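Local coordinates for synaptic vesicle glycoprotein 2C (Homo sapiens, PDB 4JRA) that is a synaptic vesicle membrane glycoprotein that probably modulates neurotransmitter release and whose luminal domain serves botulinum neurotoxin A as a receptor, at residues D[82-87]-D[92-97]. Residues are numbered along the deposited sequence; the frame is centred on the assembly and turned at random.
Sequences CTFEDV and TYFKNC
Phe-84 and Phe-94 reach toward each other from opposite walls of a beta-helix and touch near its axis. The leading atom of Phe-94, CZ, lies 4.0 Å from CE2 of Phe-84, with Phe-84 CZ only slightly farther off at 4.1 Å, so one ring apex meets the CE2-CZ bond of the other. The ring planes are turned 81° against each other and the centroids stand 6.0 Å apart, an oblique meeting. No hydrogen bond joins the two segments; apolar contact alone links them, burying a modest 62 Å² in all. The reason is distance: the CA atoms of Phe-84 and Phe-94 are 13.2 Å apart, and the two aromatic side chains are long enough to bridge that width. Each side chain leaves its strand toward the other, and the first torsion, with CG beside the backbone N and anti to the carbonyl carbon (chi1 -76° in Phe-84, -66° in Phe-94), sets where the ring lies.

Rings of the adjacent coils, and of the next face, pack round the pair. Phe-84 stacks on Phe-64 and also meets Phe-104 and Phe-109, while Phe-94 is flanked by the nearly parallel rings of Phe-74 and Phe-114 and makes an edge-to-face contact with Phe-99. Backbone hydrogen bonds between Phe-84 and both Val-103 and Asp-105, and between Phe-64 and both Thr-83 and Glu-85, tie strand 83-85 into its parallel sheet. The polar Thr-83, Glu-85 and Lys-95 suit the partly exposed positions beside the two phenylalanines. Phenylalanine at the inward centre of most five-residue faces, a place that pentapeptide repeats usually give to Phe or Leu, fills the interior of a coil of roughly twenty residues and is characteristic of the pentapeptide-repeat quadrilateral beta-helix.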
loop_
_atom_site.group_PDB
_atom_site.type_symbol
_atom_site.label_atom_id
_atom_site.label_comp_id
_atom_site.label_asym_id
_atom_site.label_seq_id
_atom_site.Cartn_x
_atom_site.Cartn_y
_atom_site.Cartn_z
ATOM N N CYS D 82 5.009 8.981 -21.503
ATOM C CA CYS D 82 4.387 8.803 -22.792
ATOM C C CYS D 82 3.269 7.764 -22.691
ATOM O O CYS D 82 3.047 7.191 -21.633
ATOM C CB CYS D 82 5.458 8.373 -23.790
ATOM S SG CYS D 82 6.637 9.673 -24.166
ATOM N N THR D 83 2.553 7.537 -23.788
ATOM C CA THR D 83 1.453 6.577 -23.796
ATOM C C THR D 83 1.403 5.840 -25.131
ATOM O O THR D 83 1.411 6.466 -26.181
ATOM C CB THR D 83 0.115 7.285 -23.539
ATOM O OG1 THR D 83 0.369 8.555 -22.931
ATOM C CG2 THR D 83 -0.766 6.467 -22.615
ATOM N N PHE D 84 1.389 4.507 -25.072
ATOM C CA PHE D 84 1.165 3.659 -26.250
ATOM C C PHE D 84 -0.229 3.044 -26.162
ATOM O O PHE D 84 -0.552 2.364 -25.190
ATOM C CB PHE D 84 2.213 2.546 -26.331
ATOM C CG PHE D 84 3.564 3.012 -26.803
ATOM C CD1 PHE D 84 4.409 3.703 -25.956
ATOM C CD2 PHE D 84 3.999 2.740 -28.084
ATOM C CE1 PHE D 84 5.646 4.125 -26.389
ATOM C CE2 PHE D 84 5.239 3.164 -28.512
ATOM C CZ PHE D 84 6.059 3.851 -27.671
ATOM N N GLU D 85 -1.060 3.292 -27.170
ATOM C CA GLU D 85 -2.471 2.890 -27.108
ATOM C C GLU D 85 -3.017 2.385 -28.443
ATOM O O GLU D 85 -2.971 3.096 -29.448
ATOM C CB GLU D 85 -3.302 4.068 -26.610
ATOM C CG GLU D 85 -4.775 3.792 -26.436
ATOM C CD GLU D 85 -5.494 4.968 -25.807
ATOM O OE1 GLU D 85 -6.582 5.313 -26.296
ATOM O OE2 GLU D 85 -4.963 5.552 -24.832
ATOM N N ASP D 86 -3.535 1.156 -28.438
ATOM C CA ASP D 86 -4.078 0.524 -29.644
ATOM C C ASP D 86 -3.067 0.513 -30.788
ATOM O O ASP D 86 -3.364 1.000 -31.881
ATOM C CB ASP D 86 -5.344 1.251 -30.104
ATOM C CG ASP D 86 -6.353 1.422 -28.990
ATOM O OD1 ASP D 86 -6.424 0.538 -28.112
ATOM O OD2 ASP D 86 -7.072 2.445 -28.991
ATOM N N VAL D 87 -1.879 -0.038 -30.541
ATOM C CA VAL D 87 -0.792 0.042 -31.519
ATOM C C VAL D 87 -0.458 -1.302 -32.150
ATOM O O VAL D 87 -0.781 -2.369 -31.621
ATOM C CB VAL D 87 0.514 0.663 -30.925
ATOM C CG1 VAL D 87 0.230 2.044 -30.320
ATOM C CG2 VAL D 87 1.145 -0.268 -29.915
ATOM N N THR D 92 9.630 -3.877 -35.866
ATOM C CA THR D 92 10.072 -2.669 -35.184
ATOM C C THR D 92 10.621 -3.072 -33.825
ATOM O O THR D 92 10.233 -4.090 -33.262
ATOM C CB THR D 92 8.933 -1.649 -34.994
ATOM O OG1 THR D 92 8.221 -1.940 -33.786
ATOM C CG2 THR D 92 7.996 -1.688 -36.182
ATOM N N TYR D 93 11.523 -2.247 -33.311
ATOM C CA TYR D 93 12.385 -2.620 -32.221
ATOM C C TYR D 93 12.719 -1.386 -31.436
ATOM O O TYR D 93 12.779 -0.297 -31.975
ATOM C CB TYR D 93 13.663 -3.252 -32.763
ATOM C CG TYR D 93 13.417 -4.568 -33.466
ATOM C CD1 TYR D 93 13.022 -5.690 -32.753
ATOM C CD2 TYR D 93 13.577 -4.694 -34.839
ATOM C CE1 TYR D 93 12.785 -6.899 -33.387
ATOM C CE2 TYR D 93 13.342 -5.899 -35.479
ATOM C CZ TYR D 93 12.941 -6.998 -34.748
ATOM O OH TYR D 93 12.699 -8.203 -35.380
ATOM N N PHE D 94 12.895 -1.572 -30.137
ATOM C CA PHE D 94 13.364 -0.535 -29.243
ATOM C C PHE D 94 14.664 -1.028 -28.615
ATOM O O PHE D 94 14.631 -1.843 -27.706
ATOM C CB PHE D 94 12.320 -0.301 -28.164
ATOM C CG PHE D 94 11.032 0.268 -28.682
ATOM C CD1 PHE D 94 10.008 -0.562 -29.110
ATOM C CD2 PHE D 94 10.835 1.639 -28.721
ATOM C CE1 PHE D 94 8.817 -0.029 -29.575
ATOM C CE2 PHE D 94 9.653 2.171 -29.182
ATOM C CZ PHE D 94 8.643 1.345 -29.612
ATOM N N LYS D 95 15.801 -0.550 -29.114
ATOM C CA LYS D 95 17.105 -1.027 -28.647
ATOM C C LYS D 95 17.770 -0.039 -27.700
ATOM O O LYS D 95 17.920 1.135 -28.016
ATOM C CB LYS D 95 18.019 -1.310 -29.835
ATOM C CG LYS D 95 17.399 -2.232 -30.882
ATOM C CD LYS D 95 18.259 -2.255 -32.140
ATOM C CE LYS D 95 17.701 -3.158 -33.230
ATOM N NZ LYS D 95 18.731 -3.484 -34.264
ATOM N N ASN D 96 18.166 -0.521 -26.531
ATOM C CA ASN D 96 18.880 0.303 -25.571
ATOM C C ASN D 96 18.048 1.530 -25.198
ATOM O O ASN D 96 18.573 2.647 -25.168
ATOM C CB ASN D 96 20.234 0.742 -26.152
ATOM C CG ASN D 96 20.854 -0.310 -27.071
ATOM O OD1 ASN D 96 20.547 -0.362 -28.258
ATOM N ND2 ASN D 96 21.735 -1.133 -26.536
ATOM N N CYS D 97 16.751 1.316 -24.941
ATOM C CA CYS D 97 15.803 2.411 -24.645
ATOM C C CYS D 97 15.369 2.334 -23.182
ATOM O O CYS D 97 15.144 1.254 -22.660
ATOM C CB CYS D 97 14.556 2.357 -25.534
ATOM S SG CYS D 97 14.811 2.723 -27.260
#